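Local coordinates for alpha-l-arabinofuranosidase domain protein (Thermotoga maritima, PDB 4ATW) that probably removes terminal alpha-L-arabinofuranosyl residues from arabinose-containing polysaccharides, as a thermostable glycoside hydrolase, at residues A278-D290 against Y297-L309. Numbering follows the deposited sequence.
Sequences ALDEWNVWYRVSD and YDLKDGIFACGVL
V308 lies over one face of the W282 indole: its CG1 sits 3.6 Å from the centroid of the six-membered ring and 12° off the normal, a CH-pi contact. F304 meets the same indole at its edge, CE2 being 3.7 Å from W282 CZ3, while its own ring carries V308 CG2 on one face. The Y297 ring receives the V284 carbonyl at its edge, and the N283 amide lies nearly parallel to that ring, with OD1 near CE1. Y297 OH donates to V284 O at 2.9 Å, with a C=O...donor angle of 170°, and V284 CB packs against Y297 CE1. A phenylalanine in place of Y297 would probably keep that packing but leave the V284 carbonyl without its hydroxyl donor.

At the helix start the R287 guanidinium has Y286 CE1 over its centre and D301 at its edge. The bend at chi3 helps bring both terminal nitrogens to the acids in salt bridges: NH2 to D301 OD2, and NH1 to D298 OD2 at 3.2 Å, from above a carboxylate turned 86° to the guanidinium. K300 NZ completes the network with a salt bridge to D301 OD1 at 2.9 Å and a weaker one to D298 OD1. D298 and D301 also form a capping box, in which D298 N meets D301 OD2 at 3.1 Å and the return bond is weak.

These contacts join strand 276-284 and the loop after it to helix 299-313, within a beta-alpha-beta unit of the (beta/alpha)8 barrel. Helix 345-355 also packs on W282 and Y297, and a C306-C476 disulfide ties the helix to strand 475-481. The chemistry is thus divided: apolar along the helix, one hydroxyl-to-carbonyl bond from Y297 just before it, and ionic at its N-terminus, where D298 and D301, with E295 on R287 NE, probably offset the positive charges of R287 and K300.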
loop_
_atom_site.group_PDB
_atom_site.type_symbol
_atom_site.label_atom_id
_atom_site.label_comp_id
_atom_site.label_asym_id
_atom_site.label_seq_id
_atom_site.Cartn_x
_atom_site.Cartn_y
_atom_site.Cartn_z
ATOM N N ALA A 278 -2.421 8.661 5.562
ATOM C CA ALA A 278 -2.640 7.685 4.513
ATOM C C ALA A 278 -1.281 7.436 3.855
ATOM O O ALA A 278 -0.758 8.287 3.144
ATOM C CB ALA A 278 -3.624 8.224 3.525
ATOM N N LEU A 279 -0.675 6.293 4.115
ATOM C CA LEU A 279 0.632 5.995 3.529
ATOM C C LEU A 279 0.309 5.411 2.155
ATOM O O LEU A 279 0.488 4.195 1.944
ATOM C CB LEU A 279 1.327 4.937 4.381
ATOM C CG LEU A 279 2.842 4.861 4.529
ATOM C CD1 LEU A 279 3.256 3.459 5.060
ATOM C CD2 LEU A 279 3.498 5.149 3.194
ATOM N N ASP A 280 -0.166 6.263 1.232
ATOM C CA ASP A 280 -0.584 5.815 -0.102
ATOM C C ASP A 280 0.487 5.580 -1.141
ATOM O O ASP A 280 0.203 5.513 -2.303
ATOM C CB ASP A 280 -1.716 6.715 -0.666
ATOM C CG ASP A 280 -1.271 8.136 -0.974
ATOM O OD1 ASP A 280 -0.088 8.438 -0.707
ATOM O OD2 ASP A 280 -2.105 8.945 -1.482
ATOM N N GLU A 281 1.731 5.452 -0.736
ATOM C CA GLU A 281 2.784 5.161 -1.688
ATOM C C GLU A 281 4.026 4.756 -0.919
ATOM O O GLU A 281 4.692 5.593 -0.320
ATOM C CB GLU A 281 3.070 6.400 -2.527
ATOM C CG GLU A 281 2.843 6.163 -3.986
ATOM C CD GLU A 281 3.259 7.326 -4.916
ATOM O OE1 GLU A 281 4.480 7.530 -5.129
ATOM O OE2 GLU A 281 2.364 8.035 -5.461
ATOM N N TRP A 282 4.334 3.466 -0.901
ATOM C CA TRP A 282 5.524 2.998 -0.196
ATOM C C TRP A 282 6.195 1.640 -0.410
ATOM O O TRP A 282 5.691 0.611 0.009
ATOM C CB TRP A 282 5.198 2.764 1.275
ATOM C CG TRP A 282 4.319 1.567 1.528
ATOM C CD1 TRP A 282 2.955 1.536 1.529
ATOM C CD2 TRP A 282 4.758 0.242 1.841
ATOM N NE1 TRP A 282 2.513 0.270 1.836
ATOM C CE2 TRP A 282 3.596 -0.548 2.029
ATOM C CE3 TRP A 282 6.026 -0.363 1.985
ATOM C CZ2 TRP A 282 3.659 -1.929 2.360
ATOM C CZ3 TRP A 282 6.096 -1.750 2.325
ATOM C CH2 TRP A 282 4.914 -2.505 2.506
ATOM N N ASN A 283 7.349 1.645 -1.041
ATOM C CA ASN A 283 8.062 0.409 -1.255
ATOM C C ASN A 283 9.557 0.645 -1.253
ATOM O O ASN A 283 10.051 1.716 -0.859
ATOM C CB ASN A 283 7.614 0.148 -2.676
ATOM C CG ASN A 283 7.908 -1.267 -3.142
ATOM O OD1 ASN A 283 8.818 -1.923 -2.649
ATOM N ND2 ASN A 283 7.128 -1.737 -4.120
ATOM N N VAL A 284 10.289 -0.362 -1.688
ATOM C CA VAL A 284 11.732 -0.243 -1.781
ATOM C C VAL A 284 11.932 0.235 -3.185
ATOM O O VAL A 284 11.224 -0.190 -4.077
ATOM C CB VAL A 284 12.394 -1.595 -1.624
ATOM C CG1 VAL A 284 13.778 -1.552 -2.185
ATOM C CG2 VAL A 284 12.374 -1.997 -0.151
ATOM N N TRP A 285 12.875 1.127 -3.379
ATOM C CA TRP A 285 13.133 1.624 -4.704
ATOM C C TRP A 285 14.441 2.384 -4.710
ATOM O O TRP A 285 14.520 3.512 -4.206
ATOM C CB TRP A 285 11.987 2.525 -5.131
ATOM C CG TRP A 285 12.225 3.249 -6.419
ATOM C CD1 TRP A 285 13.141 2.937 -7.375
ATOM C CD2 TRP A 285 11.522 4.406 -6.895
ATOM N NE1 TRP A 285 13.058 3.823 -8.418
ATOM C CE2 TRP A 285 12.072 4.736 -8.153
ATOM C CE3 TRP A 285 10.486 5.190 -6.383
ATOM C CZ2 TRP A 285 11.622 5.813 -8.905
ATOM C CZ3 TRP A 285 10.050 6.255 -7.132
ATOM C CH2 TRP A 285 10.618 6.556 -8.385
ATOM N N TYR A 286 15.482 1.778 -5.262
ATOM C CA TYR A 286 16.753 2.474 -5.290
ATOM C C TYR A 286 17.534 2.116 -6.548
ATOM O O TYR A 286 18.309 2.923 -7.056
ATOM C CB TYR A 286 17.500 2.229 -3.974
ATOM C CG TYR A 286 17.961 0.813 -3.774
ATOM C CD1 TYR A 286 17.052 -0.214 -3.534
ATOM C CD2 TYR A 286 19.317 0.495 -3.853
ATOM C CE1 TYR A 286 17.483 -1.536 -3.377
ATOM C CE2 TYR A 286 19.765 -0.823 -3.700
ATOM C CZ TYR A 286 18.844 -1.831 -3.458
ATOM O OH TYR A 286 19.307 -3.110 -3.257
ATOM N N ARG A 287 17.277 0.923 -7.073
ATOM C CA ARG A 287 17.993 0.436 -8.233
ATOM C C ARG A 287 17.713 1.033 -9.601
ATOM O O ARG A 287 18.608 1.516 -10.272
ATOM C CB ARG A 287 17.816 -1.089 -8.284
ATOM C CG ARG A 287 18.516 -1.826 -7.148
ATOM C CD ARG A 287 18.177 -3.304 -7.116
ATOM N NE ARG A 287 16.994 -3.542 -6.320
ATOM C CZ ARG A 287 16.967 -4.331 -5.257
ATOM N NH1 ARG A 287 18.052 -4.973 -4.863
ATOM N NH2 ARG A 287 15.853 -4.452 -4.561
ATOM N N VAL A 288 16.467 0.988 -10.020
ATOM C CA VAL A 288 16.077 1.492 -11.318
ATOM C C VAL A 288 15.641 2.947 -11.209
ATOM O O VAL A 288 14.995 3.345 -10.252
ATOM C CB VAL A 288 14.895 0.664 -11.875
ATOM C CG1 VAL A 288 14.596 1.070 -13.295
ATOM C CG2 VAL A 288 15.200 -0.817 -11.780
ATOM N N SER A 289 15.992 3.750 -12.194
ATOM C CA SER A 289 15.591 5.137 -12.185
ATOM C C SER A 289 15.303 5.591 -13.596
ATOM O O SER A 289 15.875 6.555 -14.064
ATOM C CB SER A 289 16.669 6.013 -11.556
ATOM O OG SER A 289 17.956 5.603 -11.968
ATOM N N ASP A 290 14.407 4.875 -14.261
ATOM C CA ASP A 290 13.994 5.190 -15.615
ATOM C C ASP A 290 12.498 5.485 -15.562
ATOM O O ASP A 290 12.033 6.074 -14.586
ATOM C CB ASP A 290 14.230 3.988 -16.524
ATOM C CG ASP A 290 13.521 2.728 -16.039
ATOM O OD1 ASP A 290 12.424 2.824 -15.433
ATOM O OD2 ASP A 290 14.066 1.632 -16.289
ATOM N N TYR A 297 13.148 -6.914 -7.122
ATOM C CA TYR A 297 13.086 -7.124 -5.680
ATOM C C TYR A 297 13.598 -8.484 -5.253
ATOM O O TYR A 297 13.319 -9.490 -5.905
ATOM C CB TYR A 297 11.637 -6.922 -5.186
ATOM C CG TYR A 297 11.099 -5.512 -5.410
ATOM C CD1 TYR A 297 11.598 -4.437 -4.678
ATOM C CD2 TYR A 297 10.129 -5.252 -6.369
ATOM C CE1 TYR A 297 11.141 -3.134 -4.893
ATOM C CE2 TYR A 297 9.676 -3.961 -6.594
ATOM C CZ TYR A 297 10.180 -2.906 -5.850
ATOM O OH TYR A 297 9.694 -1.629 -6.041
ATOM N N ASP A 298 14.365 -8.501 -4.165
ATOM C CA ASP A 298 14.887 -9.741 -3.623
ATOM C C ASP A 298 14.392 -9.925 -2.179
ATOM O O ASP A 298 13.724 -9.038 -1.631
ATOM C CB ASP A 298 16.414 -9.757 -3.693
ATOM C CG ASP A 298 17.046 -8.586 -2.994
ATOM O OD1 ASP A 298 16.664 -8.305 -1.845
ATOM O OD2 ASP A 298 17.942 -7.954 -3.585
ATOM N N LEU A 299 14.707 -11.071 -1.570
ATOM C CA LEU A 299 14.271 -11.383 -0.199
ATOM C C LEU A 299 14.517 -10.266 0.819
ATOM O O LEU A 299 13.695 -10.041 1.704
ATOM C CB LEU A 299 14.943 -12.666 0.295
ATOM C CG LEU A 299 14.542 -13.094 1.708
ATOM C CD1 LEU A 299 13.086 -13.466 1.778
ATOM C CD2 LEU A 299 15.397 -14.266 2.105
ATOM N N LYS A 300 15.660 -9.594 0.701
ATOM C CA LYS A 300 16.007 -8.481 1.570
ATOM C C LYS A 300 14.817 -7.532 1.595
ATOM O O LYS A 300 14.283 -7.230 2.664
ATOM C CB LYS A 300 17.211 -7.744 1.001
ATOM C CG LYS A 300 17.574 -6.455 1.708
ATOM C CD LYS A 300 18.779 -5.755 1.030
ATOM C CE LYS A 300 18.385 -4.756 -0.080
ATOM N NZ LYS A 300 17.841 -5.337 -1.336
ATOM N N ASP A 301 14.396 -7.085 0.404
ATOM C CA ASP A 301 13.291 -6.159 0.258
ATOM C C ASP A 301 12.002 -6.732 0.778
ATOM O O ASP A 301 11.197 -6.017 1.380
ATOM C CB ASP A 301 13.137 -5.782 -1.196
ATOM C CG ASP A 301 14.430 -5.286 -1.796
ATOM O OD1 ASP A 301 15.095 -4.430 -1.167
ATOM O OD2 ASP A 301 14.786 -5.749 -2.902
ATOM N N GLY A 302 11.797 -8.022 0.551
ATOM C CA GLY A 302 10.576 -8.659 1.032
ATOM C C GLY A 302 10.447 -8.622 2.552
ATOM O O GLY A 302 9.340 -8.518 3.106
ATOM N N ILE A 303 11.584 -8.733 3.231
ATOM C CA ILE A 303 11.601 -8.686 4.688
ATOM C C ILE A 303 11.186 -7.280 5.120
ATOM O O ILE A 303 10.399 -7.126 6.050
ATOM C CB ILE A 303 13.007 -9.029 5.244
ATOM C CG1 ILE A 303 13.289 -10.521 5.021
ATOM C CG2 ILE A 303 13.125 -8.615 6.705
ATOM C CD1 ILE A 303 12.266 -11.459 5.619
ATOM N N PHE A 304 11.705 -6.259 4.433
ATOM C CA PHE A 304 11.351 -4.884 4.748
ATOM C C PHE A 304 9.846 -4.732 4.648
ATOM O O PHE A 304 9.200 -4.143 5.513
ATOM C CB PHE A 304 12.019 -3.918 3.774
ATOM C CG PHE A 304 11.400 -2.556 3.783
ATOM C CD1 PHE A 304 11.787 -1.599 4.732
ATOM C CD2 PHE A 304 10.360 -2.259 2.915
ATOM C CE1 PHE A 304 11.140 -0.376 4.819
ATOM C CE2 PHE A 304 9.711 -1.044 2.997
ATOM C CZ PHE A 304 10.101 -0.097 3.956
ATOM N N ALA A 305 9.304 -5.268 3.567
ATOM C CA ALA A 305 7.886 -5.211 3.308
ATOM C C ALA A 305 7.159 -5.910 4.432
ATOM O O ALA A 305 6.111 -5.462 4.917
ATOM C CB ALA A 305 7.592 -5.891 1.976
ATOM N N CYS A 306 7.738 -7.022 4.849
ATOM C CA CYS A 306 7.145 -7.808 5.902
ATOM C C CYS A 306 7.061 -6.950 7.170
ATOM O O CYS A 306 6.013 -6.858 7.829
ATOM C CB CYS A 306 7.998 -9.058 6.109
ATOM S SG CYS A 306 7.060 -10.595 5.905
ATOM N N GLY A 307 8.173 -6.302 7.480
ATOM C CA GLY A 307 8.244 -5.463 8.658
ATOM C C GLY A 307 7.276 -4.300 8.636
ATOM O O GLY A 307 6.620 -3.976 9.651
ATOM N N VAL A 308 7.194 -3.646 7.484
ATOM C CA VAL A 308 6.274 -2.539 7.346
ATOM C C VAL A 308 4.853 -2.999 7.720
ATOM O O VAL A 308 4.173 -2.363 8.527
ATOM C CB VAL A 308 6.298 -1.986 5.900
ATOM C CG1 VAL A 308 5.230 -0.912 5.727
ATOM C CG2 VAL A 308 7.666 -1.388 5.610
ATOM N N LEU A 309 4.419 -4.118 7.150
ATOM C CA LEU A 309 3.076 -4.634 7.442
ATOM C C LEU A 309 2.879 -4.894 8.931
ATOM O O LEU A 309 1.803 -4.639 9.478
ATOM C CB LEU A 309 2.788 -5.924 6.642
ATOM C CG LEU A 309 2.596 -5.765 5.134
ATOM C CD1 LEU A 309 2.468 -7.136 4.511
ATOM C CD2 LEU A 309 1.394 -4.903 4.837
#